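Long-range contacts in polyketide biosynthesis 3-hydroxy-3-methylglutaryl-ACP synthase PksG (Bacillus subtilis, PDB 4YXQ), which catalyses the aldol condensation of an acetyl group on an acyl-carrier protein with a beta-ketothioester polyketide intermediate in the biosynthesis of the antibiotic bacillaene: residues Y48-T53 against R414-I419; D72-L77 against L99-N104; G88-T93 against C105-V110; L288-R293 against F350-H355. One frame throughout, in Å; residues are numbered along the deposited sequence.

How the interactions relate
Interactions 2 and 3 belong to one beta-alpha-beta unit, strand 74-80, helix 91-98 and strand 106-111, and their segments alternate along the chain. Their centres are about 12 Å apart, and they join where Glu75 O meets Arg106 N at 2.9 Å, in the parallel pairing of the two strands. Interaction 1 ties the start of helix 51-64 to the C-terminal strand 413-419; the other three fall within the sequence it spans. Its centre is about 16 Å from that of interaction 3, with Leu91 packing on Pro51 and Val52. Interaction 4, in the C-terminal half, has its centre about 27 Å from that of interaction 3, across the chain's centre. Interactions 2 and 3 also touch the second subunit, so this unit contributes to the dimer.

Interaction 1 of 4, residues Y48-T53 against R414-I419; sequences YEDPVT and RKYRWI
A chi1 of 73° puts CG of Asp50 between its own backbone N and carbonyl carbon, presenting the carboxylate to Arg414 and Tyr416. On the strand both partners have CG anti to the carbonyl carbon; from there Arg414 runs out extended to NE, and the Tyr416 side chain comes at Asp50 from the opposite direction. Asp50 OD2 receives both. Arg414 NH1 reaches it at 2.8 Å in a salt bridge whose hydrogen bond is bent (143°) and uses the anti lone pair; the donor's guanidinium lies nearly coplanar with the carboxylate, the planes 20° apart. The Tyr416 OH also donates to Asp50 OD2, at a modelled 2.5 Å, a very short value to be read with caution. The carboxylate sits at the edge of the phenol ring.

The other oxygen does a different task. Asp50 is the N-cap of helix 51-64: Thr53 N donates to Asp50 OD1 at 2.8 Å in a nearly straight bond, and Val52 N adds a weak one. One buried aspartate thus caps a helix of the N-terminal half while holding an arginine and a tyrosine from the last strand, in the three-stranded antiparallel sheet of which 413-419 is an edge strand within this chain. The positive guanidinium and the helix start probably favour the charged carboxylate. Beside it Val52 packs across the phenol at about a right angle: Val52 CG1 lies over one face, 4.1 Å from the Tyr416 centroid, as a CH-pi contact, and Val52 CB is 3.6 Å from Tyr416 CZ. Tyr94 and Tyr98 of helix 91-98 meet the same ring edge-to-face.

Interaction 2 of 4, residues D72-L77 against L99-N104; sequences DRIELL and LGLNRN
Leu101 reaches Ile74 and Leu77 with both of its methyl branches. With CG anti to the carbonyl carbon (chi1 -62°), Leu101 CD2 faces Ile74 CD1 at 4.1 Å. Leu101 CD1 is 4.0 Å from Leu77 CD2 and lies by Ile74 CG2 as well. The Leu77 side chain crosses that of Leu101 at about a right angle. These loose van der Waals distances describe ordinary apolar packing.

Toward solvent the contact becomes polar and is bridged by water. Asn102 CG stands anti to its backbone N (chi1 -175°), which sends the amide toward Asp72, where Asn102 ND2 meets a water also bound to Asp72 O. This water 1 donates to Asp72 O at 3.0 Å and to Asn104 O at 2.6 Å; the bond it accepts from Asn102 ND2 is weak. A second water donates to Asp72 OD1 at 2.8 Å and to Gly100 O at 3.2 Å, bridging the aspartate to the residue just after helix 91-98. Asp72 OD1 lies 3.7 Å from Asn102 CB, the two side chains crossing at about a right angle. Further along, the aliphatic part of Glu75 passes Asn104, with Glu75 CG 3.5 Å from Asn104 O, and its extended chain carries OE1 to Ser133 and to Arg234 and Tyr193 of the second subunit.

Gly100, with positive phi, ends helix 91-98 in a Schellman motif, so residues 99-104 form the loop that brings the chain from this helix into strand 106-111, next to strand 74-80 in the large sheet.

Interaction 3 of 4, residues G88-T93 against C105-V110; sequences GKSLST and CRLFEV
Leu91 N donates to Glu109 OE1 at 2.8 Å with an N-H...O angle of 170°, meeting the oxygen nearly along its C-O axis. The glutamate gets there by a fully extended start: CG anti to the backbone N (chi1 -175°), then straight on toward the first turn of the helix. Glu109 OE1 is also 3.3 Å from Ser90 CA, and its partner oxygen OE2 forms a salt bridge with Lys111 of the second subunit.

Here the first turn of helix 91-98 packs on strand 106-111 within a beta-alpha-beta unit of the thiolase-type fold. The strand is outermost in the sheet within its own chain, but Glu109 and Val110 pair antiparallel with a strand of the second subunit, which carries the sheet across the interface. Glu109 is about 8 Å, side chain to side chain, from Glu82, by similarity the catalytic proton donor/acceptor.

Ser90 O accepts from both Thr93 N (3.2 Å) and Thr93 OG1 (2.8 Å), tying up the turn at the helix start. Thr93 CG2 then meets Leu107 CD1 at 3.6 Å, the side chains crossing at about a right angle, while Ser92 CB packs against Leu107 CB at 3.8 Å.

Interaction 4 of 4, residues L288-R293 against F350-H355; sequences LNYCQR and FGIEKH
Tyr290 and Glu353 have the nearest CA atoms of the two segments, 7.9 Å apart, so it is side chains that bridge residues 288-293 and 350-355. The Tyr290 ring makes the main apolar contact: its CE2 is 3.5 Å from Ile352 CG2, the branch that stands anti to the isoleucine's backbone N and beside its carbonyl carbon. Ring and isoleucine cross at about a right angle, with CG2 reaching the ring obliquely. The phenol oxygen continues past Ile352 to the start of the helix, where Tyr290 OH is 3.9 Å from Glu353 CB. This OH hydrogen-bonds with Asp311 of helix 301-312, and weakly with Gln312.

In the C-terminal half of this thiolase-like enzyme, the contact sets the short helix 352-357 against the weakly bonded helix about 291-294, with helix 301-312 alongside: Asn289 touches Ser308 and Ile352 touches Asp311. Gly351 has positive phi (56°), departs from helical geometry and is the N-cap of helix 352-357; His355 N donates to Gly351 O at 3.0 Å in the first turn. In the other helix Arg293 N donates to Tyr290 O at 3.0 Å.

Glu353 sends an extended chain, CG anti to its backbone N (chi1 -165°), across the bent Arg293 side chain. Glu353 CG lies at the edge of the guanidinium, 4.1 Å from Arg293 NH1. The opposite charges stay apart, Glu353 OE2 being 4.6 Å from Arg293 NH1, so any attraction is probably longer-range. Arg293 finds its salt bridges with Asp357, at the end of the same helix 352-357, and with Glu41, while Leu356 packs against both Tyr290 and Arg293.

Interaction 1 of 4, residues Y48-T53 against R414-I419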
# COMPACT_ATOMS: atom_id res chain seq x y z
N TYR A 48 6.42 -19.70 14.52
CA TYR A 48 7.50 -19.68 13.54
C TYR A 48 6.98 -19.43 12.10
O TYR A 48 7.65 -19.78 11.13
CB TYR A 48 8.36 -20.95 13.61
CG TYR A 48 7.62 -22.27 13.74
CD1 TYR A 48 7.44 -22.88 14.98
CD2 TYR A 48 7.11 -22.92 12.61
CE1 TYR A 48 6.77 -24.08 15.10
CE2 TYR A 48 6.43 -24.12 12.73
CZ TYR A 48 6.28 -24.69 13.97
OH TYR A 48 5.62 -25.90 14.07
N GLU A 49 5.82 -18.78 11.98
CA GLU A 49 5.27 -18.42 10.70
C GLU A 49 4.83 -16.96 10.77
O GLU A 49 4.45 -16.49 11.80
CB GLU A 49 4.05 -19.30 10.38
CG GLU A 49 4.34 -20.77 10.10
CD GLU A 49 3.10 -21.50 9.56
OE1 GLU A 49 3.12 -22.00 8.40
OE2 GLU A 49 2.09 -21.57 10.30
N ASP A 50 4.86 -16.26 9.64
CA ASP A 50 4.39 -14.89 9.58
C ASP A 50 3.90 -14.57 8.15
O ASP A 50 3.83 -15.47 7.32
CB ASP A 50 5.50 -13.96 10.08
CG ASP A 50 6.64 -13.82 9.11
OD1 ASP A 50 6.62 -14.46 8.02
OD2 ASP A 50 7.57 -13.05 9.46
N PRO A 51 3.52 -13.31 7.87
CA PRO A 51 3.01 -13.08 6.51
C PRO A 51 4.02 -13.26 5.40
O PRO A 51 3.65 -13.44 4.25
CB PRO A 51 2.49 -11.63 6.59
CG PRO A 51 2.08 -11.46 8.02
CD PRO A 51 3.14 -12.22 8.77
N VAL A 52 5.29 -13.18 5.73
CA VAL A 52 6.33 -13.45 4.74
C VAL A 52 6.33 -14.94 4.44
O VAL A 52 6.40 -15.34 3.30
CB VAL A 52 7.71 -13.06 5.27
CG1 VAL A 52 8.78 -13.45 4.25
CG2 VAL A 52 7.76 -11.58 5.63
N THR A 53 6.34 -15.74 5.50
CA THR A 53 6.28 -17.21 5.41
C THR A 53 5.12 -17.65 4.54
O THR A 53 5.29 -18.41 3.59
CB THR A 53 6.14 -17.77 6.84
OG1 THR A 53 7.45 -17.92 7.37
CG2 THR A 53 5.41 -19.08 6.91
N ARG A 414 14.36 -9.88 10.52
CA ARG A 414 13.85 -11.24 10.53
C ARG A 414 14.70 -12.17 9.69
O ARG A 414 15.11 -11.82 8.57
CB ARG A 414 12.43 -11.28 10.01
CG ARG A 414 11.52 -10.36 10.82
CD ARG A 414 10.06 -10.77 10.77
NE ARG A 414 9.30 -10.03 11.77
CZ ARG A 414 8.10 -10.36 12.21
NH1 ARG A 414 7.47 -11.43 11.74
NH2 ARG A 414 7.52 -9.61 13.13
N LYS A 415 14.97 -13.36 10.24
CA LYS A 415 15.73 -14.38 9.56
C LYS A 415 14.83 -15.56 9.36
O LYS A 415 14.21 -16.03 10.31
CB LYS A 415 16.95 -14.86 10.37
CG LYS A 415 17.63 -13.84 11.26
CD LYS A 415 18.55 -12.88 10.51
CE LYS A 415 19.03 -11.81 11.49
NZ LYS A 415 19.99 -10.83 10.93
N TYR A 416 14.82 -16.06 8.12
CA TYR A 416 13.98 -17.15 7.70
C TYR A 416 14.83 -18.33 7.24
O TYR A 416 15.97 -18.15 6.86
CB TYR A 416 13.07 -16.67 6.56
CG TYR A 416 12.13 -15.54 6.97
CD1 TYR A 416 10.89 -15.80 7.50
CD2 TYR A 416 12.50 -14.21 6.79
CE1 TYR A 416 10.02 -14.77 7.84
CE2 TYR A 416 11.63 -13.17 7.16
CZ TYR A 416 10.39 -13.47 7.69
OH TYR A 416 9.54 -12.47 8.05
N ARG A 417 14.27 -19.55 7.31
CA ARG A 417 14.99 -20.79 7.00
C ARG A 417 14.11 -21.73 6.16
O ARG A 417 12.91 -21.88 6.41
CB ARG A 417 15.46 -21.50 8.33
N TRP A 418 14.72 -22.33 5.15
CA TRP A 418 14.08 -23.38 4.38
C TRP A 418 14.17 -24.71 5.09
O TRP A 418 15.21 -25.09 5.60
CB TRP A 418 14.73 -23.51 3.01
CG TRP A 418 14.47 -22.32 2.13
CD1 TRP A 418 15.33 -21.31 1.86
CD2 TRP A 418 13.24 -22.00 1.43
NE1 TRP A 418 14.75 -20.40 1.02
CE2 TRP A 418 13.47 -20.80 0.73
CE3 TRP A 418 11.99 -22.64 1.31
CZ2 TRP A 418 12.48 -20.19 -0.07
CZ3 TRP A 418 11.00 -22.04 0.51
CH2 TRP A 418 11.25 -20.82 -0.16
N ILE A 419 13.05 -25.42 5.15
CA ILE A 419 12.98 -26.72 5.79
C ILE A 419 12.40 -27.77 4.86
O ILE A 419 11.22 -27.68 4.46
CB ILE A 419 12.17 -26.63 7.09
CG1 ILE A 419 12.97 -25.84 8.11
CG2 ILE A 419 11.82 -28.03 7.62
CD1 ILE A 419 12.23 -25.59 9.40

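Interaction 2 of 4, residues D72-L77 against L99-N104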
# COMPACT_ATOMS: atom_id res chain seq x y z
N ASP A 72 12.71 -13.57 -14.39
CA ASP A 72 13.38 -12.27 -14.51
C ASP A 72 12.50 -11.19 -15.13
O ASP A 72 12.86 -10.03 -15.03
CB ASP A 72 14.71 -12.34 -15.34
CG ASP A 72 15.90 -12.91 -14.54
OD1 ASP A 72 15.86 -13.01 -13.29
OD2 ASP A 72 16.88 -13.31 -15.19
N ARG A 73 11.39 -11.55 -15.76
CA ARG A 73 10.42 -10.55 -16.19
C ARG A 73 9.46 -10.10 -15.09
O ARG A 73 8.74 -9.13 -15.27
CB ARG A 73 9.62 -11.01 -17.42
CG ARG A 73 10.49 -11.36 -18.63
CD ARG A 73 11.39 -10.22 -19.09
NE ARG A 73 10.68 -9.42 -20.09
CZ ARG A 73 10.27 -8.17 -19.95
NH1 ARG A 73 10.50 -7.47 -18.84
NH2 ARG A 73 9.62 -7.59 -20.94
N ILE A 74 9.47 -10.76 -13.94
CA ILE A 74 8.75 -10.24 -12.78
C ILE A 74 9.40 -8.94 -12.31
O ILE A 74 10.48 -8.94 -11.75
CB ILE A 74 8.64 -11.25 -11.64
CG1 ILE A 74 7.73 -12.41 -12.09
CG2 ILE A 74 8.05 -10.58 -10.41
CD1 ILE A 74 7.80 -13.63 -11.20
N GLU A 75 8.68 -7.85 -12.53
CA GLU A 75 9.18 -6.48 -12.32
C GLU A 75 8.34 -5.66 -11.34
O GLU A 75 8.57 -4.48 -11.14
CB GLU A 75 9.24 -5.76 -13.67
CG GLU A 75 10.39 -6.22 -14.53
CD GLU A 75 10.37 -5.58 -15.90
OE1 GLU A 75 9.78 -4.49 -16.09
OE2 GLU A 75 10.94 -6.19 -16.82
N LEU A 76 7.34 -6.29 -10.74
CA LEU A 76 6.47 -5.64 -9.78
C LEU A 76 6.03 -6.69 -8.79
O LEU A 76 5.46 -7.71 -9.18
CB LEU A 76 5.25 -5.08 -10.51
CG LEU A 76 4.17 -4.41 -9.65
CD1 LEU A 76 4.75 -3.20 -8.90
CD2 LEU A 76 3.03 -3.99 -10.57
N LEU A 77 6.30 -6.44 -7.52
CA LEU A 77 5.90 -7.33 -6.43
C LEU A 77 5.17 -6.49 -5.42
O LEU A 77 5.76 -5.70 -4.71
CB LEU A 77 7.11 -7.98 -5.82
CG LEU A 77 6.90 -8.70 -4.52
CD1 LEU A 77 6.00 -9.90 -4.67
CD2 LEU A 77 8.22 -9.20 -4.01
N LEU A 99 12.22 -15.56 -2.54
CA LEU A 99 11.78 -16.08 -3.84
C LEU A 99 12.85 -15.92 -4.90
O LEU A 99 12.70 -16.41 -6.01
CB LEU A 99 10.56 -15.32 -4.31
CG LEU A 99 9.23 -15.57 -3.62
CD1 LEU A 99 8.15 -14.71 -4.26
CD2 LEU A 99 8.83 -17.03 -3.71
N GLY A 100 13.92 -15.21 -4.57
CA GLY A 100 15.04 -15.03 -5.49
C GLY A 100 14.77 -14.19 -6.73
O GLY A 100 15.33 -14.45 -7.79
N LEU A 101 13.89 -13.19 -6.62
CA LEU A 101 13.53 -12.37 -7.78
C LEU A 101 14.65 -11.45 -8.21
O LEU A 101 15.55 -11.18 -7.44
CB LEU A 101 12.31 -11.52 -7.47
CG LEU A 101 11.05 -12.35 -7.16
CD1 LEU A 101 9.87 -11.45 -6.82
CD2 LEU A 101 10.69 -13.29 -8.30
N ASN A 102 14.58 -10.99 -9.46
CA ASN A 102 15.54 -10.03 -10.00
C ASN A 102 15.39 -8.68 -9.33
O ASN A 102 14.27 -8.22 -9.04
CB ASN A 102 15.36 -9.84 -11.52
CG ASN A 102 16.42 -8.93 -12.14
OD1 ASN A 102 17.46 -8.67 -11.56
ND2 ASN A 102 16.14 -8.42 -13.35
N ARG A 103 16.53 -8.04 -9.07
CA ARG A 103 16.58 -6.72 -8.46
C ARG A 103 15.93 -5.61 -9.27
O ARG A 103 15.56 -4.58 -8.74
CB ARG A 103 18.02 -6.37 -8.17
CG ARG A 103 18.62 -7.26 -7.08
CD ARG A 103 19.95 -6.72 -6.64
NE ARG A 103 20.43 -7.36 -5.43
CZ ARG A 103 21.42 -6.87 -4.68
NH1 ARG A 103 22.04 -5.76 -5.04
NH2 ARG A 103 21.80 -7.50 -3.58
N ASN A 104 15.77 -5.82 -10.56
CA ASN A 104 15.06 -4.85 -11.42
C ASN A 104 13.56 -5.02 -11.25
O ASN A 104 12.88 -5.56 -12.13
CB ASN A 104 15.52 -5.08 -12.86
CG ASN A 104 14.85 -4.18 -13.87
OD1 ASN A 104 14.47 -3.04 -13.58
ND2 ASN A 104 14.74 -4.69 -15.09
O HOH W 1 13.54 -7.86 -13.12
O HOH W 2 14.80 -14.11 -10.95

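Interaction 3 of 4, residues G88-T93 against C105-V110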
# COMPACT_ATOMS: atom_id res chain seq x y z
N GLY A 88 7.16 0.97 7.95
CA GLY A 88 7.78 1.38 6.70
C GLY A 88 8.33 0.27 5.83
O GLY A 88 8.25 0.35 4.61
N LYS A 89 8.94 -0.75 6.43
CA LYS A 89 9.49 -1.87 5.67
C LYS A 89 8.41 -2.81 5.18
O LYS A 89 7.64 -3.37 5.96
CB LYS A 89 10.47 -2.66 6.53
CG LYS A 89 11.22 -3.76 5.78
CD LYS A 89 12.48 -4.18 6.52
CE LYS A 89 13.23 -5.25 5.74
NZ LYS A 89 14.65 -4.89 5.55
N SER A 90 8.33 -2.96 3.87
CA SER A 90 7.28 -3.74 3.28
C SER A 90 7.61 -5.22 3.42
O SER A 90 8.77 -5.62 3.40
CB SER A 90 7.08 -3.37 1.82
OG SER A 90 8.21 -3.73 1.03
N LEU A 91 6.57 -6.02 3.59
CA LEU A 91 6.72 -7.47 3.51
C LEU A 91 7.37 -7.85 2.17
O LEU A 91 8.07 -8.85 2.10
CB LEU A 91 5.35 -8.13 3.58
CG LEU A 91 4.57 -7.97 4.87
CD1 LEU A 91 3.11 -8.37 4.67
CD2 LEU A 91 5.18 -8.80 5.98
N SER A 92 7.14 -7.06 1.12
CA SER A 92 7.71 -7.38 -0.20
C SER A 92 9.26 -7.49 -0.21
O SER A 92 9.79 -8.26 -0.99
CB SER A 92 7.31 -6.37 -1.26
OG SER A 92 5.96 -6.07 -1.25
N THR A 93 9.96 -6.74 0.65
CA THR A 93 11.42 -6.84 0.71
C THR A 93 11.85 -8.28 1.05
O THR A 93 12.62 -8.88 0.31
CB THR A 93 12.03 -5.86 1.73
OG1 THR A 93 11.47 -6.10 3.03
CG2 THR A 93 11.74 -4.45 1.35
N CYS A 105 13.04 -4.56 -10.12
CA CYS A 105 11.67 -4.86 -9.69
C CYS A 105 11.18 -3.83 -8.70
O CYS A 105 11.86 -3.58 -7.72
CB CYS A 105 11.63 -6.20 -8.97
SG CYS A 105 10.02 -6.96 -8.66
N ARG A 106 10.02 -3.22 -8.95
CA ARG A 106 9.39 -2.40 -7.93
C ARG A 106 8.86 -3.29 -6.86
O ARG A 106 8.32 -4.34 -7.16
CB ARG A 106 8.22 -1.63 -8.50
CG ARG A 106 8.58 -0.61 -9.56
CD ARG A 106 7.38 0.30 -9.82
NE ARG A 106 7.69 1.36 -10.78
CZ ARG A 106 7.24 1.42 -12.03
NH1 ARG A 106 6.40 0.50 -12.51
NH2 ARG A 106 7.62 2.44 -12.82
N LEU A 107 8.99 -2.88 -5.61
CA LEU A 107 8.35 -3.63 -4.54
C LEU A 107 7.76 -2.75 -3.45
O LEU A 107 8.32 -1.72 -3.08
CB LEU A 107 9.33 -4.68 -3.99
CG LEU A 107 10.69 -4.21 -3.52
CD1 LEU A 107 10.68 -4.02 -2.02
CD2 LEU A 107 11.77 -5.20 -3.88
N PHE A 108 6.58 -3.13 -2.99
CA PHE A 108 5.91 -2.40 -1.91
C PHE A 108 4.71 -3.17 -1.38
O PHE A 108 4.41 -4.26 -1.85
CB PHE A 108 5.52 -0.98 -2.36
CG PHE A 108 4.67 -0.92 -3.60
CD1 PHE A 108 3.31 -0.84 -3.51
CD2 PHE A 108 5.27 -0.89 -4.86
CE1 PHE A 108 2.52 -0.75 -4.65
CE2 PHE A 108 4.48 -0.81 -6.02
CZ PHE A 108 3.11 -0.72 -5.92
N GLU A 109 4.01 -2.57 -0.42
CA GLU A 109 2.88 -3.17 0.27
C GLU A 109 1.67 -2.27 0.12
O GLU A 109 1.79 -1.05 0.23
CB GLU A 109 3.30 -3.29 1.73
CG GLU A 109 2.36 -3.99 2.67
CD GLU A 109 2.97 -4.19 4.05
OE1 GLU A 109 4.16 -4.60 4.12
OE2 GLU A 109 2.26 -3.94 5.06
N VAL A 110 0.50 -2.84 -0.14
CA VAL A 110 -0.72 -2.05 -0.14
C VAL A 110 -1.63 -2.42 1.00
O VAL A 110 -1.67 -3.57 1.43
CB VAL A 110 -1.52 -2.12 -1.48
CG1 VAL A 110 -0.65 -1.73 -2.66
CG2 VAL A 110 -2.11 -3.50 -1.70
O HOH W 3 5.14 -4.52 7.17

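Interaction 4 of 4, residues L288-R293 against F350-H355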
# COMPACT_ATOMS: atom_id res chain seq x y z
N LEU A 288 -16.97 -21.29 -2.66
CA LEU A 288 -16.93 -21.33 -1.21
C LEU A 288 -16.21 -22.55 -0.65
O LEU A 288 -15.97 -22.63 0.56
CB LEU A 288 -18.34 -21.27 -0.64
CG LEU A 288 -19.13 -19.98 -0.89
CD1 LEU A 288 -20.49 -20.15 -0.26
CD2 LEU A 288 -18.44 -18.76 -0.33
N ASN A 289 -15.80 -23.48 -1.49
CA ASN A 289 -15.19 -24.68 -0.97
C ASN A 289 -13.92 -24.40 -0.13
O ASN A 289 -13.80 -24.90 0.99
CB ASN A 289 -14.85 -25.61 -2.10
CG ASN A 289 -14.32 -26.95 -1.62
OD1 ASN A 289 -13.48 -27.04 -0.71
ND2 ASN A 289 -14.81 -28.02 -2.24
N TYR A 290 -12.97 -23.65 -0.67
CA TYR A 290 -11.69 -23.50 0.03
C TYR A 290 -11.78 -22.63 1.27
O TYR A 290 -11.02 -22.85 2.24
CB TYR A 290 -10.61 -22.99 -0.91
CG TYR A 290 -10.24 -23.95 -2.00
CD1 TYR A 290 -10.54 -25.32 -1.92
CD2 TYR A 290 -9.53 -23.52 -3.10
CE1 TYR A 290 -10.18 -26.19 -2.94
CE2 TYR A 290 -9.16 -24.39 -4.12
CZ TYR A 290 -9.48 -25.73 -4.03
OH TYR A 290 -9.10 -26.59 -5.04
N CYS A 291 -12.72 -21.70 1.31
CA CYS A 291 -12.88 -20.91 2.50
C CYS A 291 -13.19 -21.73 3.75
O CYS A 291 -12.83 -21.34 4.86
CB CYS A 291 -13.99 -19.87 2.36
SG CYS A 291 -14.25 -18.90 3.90
N GLN A 292 -13.93 -22.82 3.58
CA GLN A 292 -14.30 -23.67 4.71
C GLN A 292 -13.11 -24.39 5.31
O GLN A 292 -13.16 -24.84 6.45
CB GLN A 292 -15.30 -24.73 4.28
CG GLN A 292 -16.55 -24.18 3.61
CD GLN A 292 -17.56 -25.25 3.33
OE1 GLN A 292 -17.79 -26.12 4.16
NE2 GLN A 292 -18.18 -25.20 2.14
N ARG A 293 -12.05 -24.52 4.51
CA ARG A 293 -10.85 -25.26 4.87
C ARG A 293 -9.85 -24.36 5.56
O ARG A 293 -8.92 -24.84 6.17
CB ARG A 293 -10.17 -25.83 3.63
CG ARG A 293 -11.08 -26.65 2.68
CD ARG A 293 -11.44 -27.98 3.27
NE ARG A 293 -10.23 -28.72 3.59
CZ ARG A 293 -9.54 -29.47 2.74
NH1 ARG A 293 -9.89 -29.58 1.47
NH2 ARG A 293 -8.48 -30.11 3.19
N PHE A 350 -1.22 -27.14 -9.48
CA PHE A 350 -0.77 -26.65 -8.19
C PHE A 350 -1.27 -27.49 -7.05
O PHE A 350 -0.73 -27.42 -5.95
CB PHE A 350 -1.16 -25.19 -7.97
CG PHE A 350 -0.42 -24.22 -8.86
CD1 PHE A 350 0.96 -24.19 -8.88
CD2 PHE A 350 -1.13 -23.37 -9.72
CE1 PHE A 350 1.64 -23.31 -9.72
CE2 PHE A 350 -0.46 -22.49 -10.56
CZ PHE A 350 0.92 -22.46 -10.57
N GLY A 351 -2.31 -28.29 -7.32
CA GLY A 351 -2.85 -29.24 -6.35
C GLY A 351 -3.26 -28.62 -5.05
O GLY A 351 -2.83 -29.05 -3.99
N ILE A 352 -4.09 -27.57 -5.12
CA ILE A 352 -4.44 -26.78 -3.93
C ILE A 352 -5.17 -27.61 -2.91
O ILE A 352 -4.87 -27.56 -1.71
CB ILE A 352 -5.28 -25.54 -4.30
CG1 ILE A 352 -4.40 -24.52 -5.04
CG2 ILE A 352 -5.85 -24.88 -3.05
CD1 ILE A 352 -5.17 -23.49 -5.85
N GLU A 353 -6.13 -28.38 -3.40
CA GLU A 353 -6.93 -29.23 -2.52
C GLU A 353 -6.05 -30.25 -1.81
O GLU A 353 -6.19 -30.49 -0.62
CB GLU A 353 -8.03 -29.92 -3.31
CG GLU A 353 -9.12 -30.53 -2.44
CD GLU A 353 -10.36 -30.90 -3.24
OE1 GLU A 353 -10.23 -31.52 -4.33
OE2 GLU A 353 -11.47 -30.56 -2.79
N LYS A 354 -5.13 -30.84 -2.55
CA LYS A 354 -4.24 -31.83 -2.01
C LYS A 354 -3.40 -31.21 -0.90
O LYS A 354 -3.20 -31.80 0.17
CB LYS A 354 -3.35 -32.37 -3.14
CG LYS A 354 -2.94 -33.82 -2.95
CD LYS A 354 -1.82 -34.25 -3.90
CE LYS A 354 -2.07 -35.67 -4.42
NZ LYS A 354 -0.88 -36.30 -5.04
N HIS A 355 -2.89 -30.01 -1.15
CA HIS A 355 -2.11 -29.31 -0.14
C HIS A 355 -2.93 -29.02 1.11
O HIS A 355 -2.42 -29.10 2.23
CB HIS A 355 -1.44 -28.04 -0.72
CG HIS A 355 -1.36 -26.92 0.26
ND1 HIS A 355 -2.27 -25.89 0.25
CD2 HIS A 355 -0.56 -26.71 1.32
CE1 HIS A 355 -2.02 -25.07 1.25
NE2 HIS A 355 -0.99 -25.55 1.93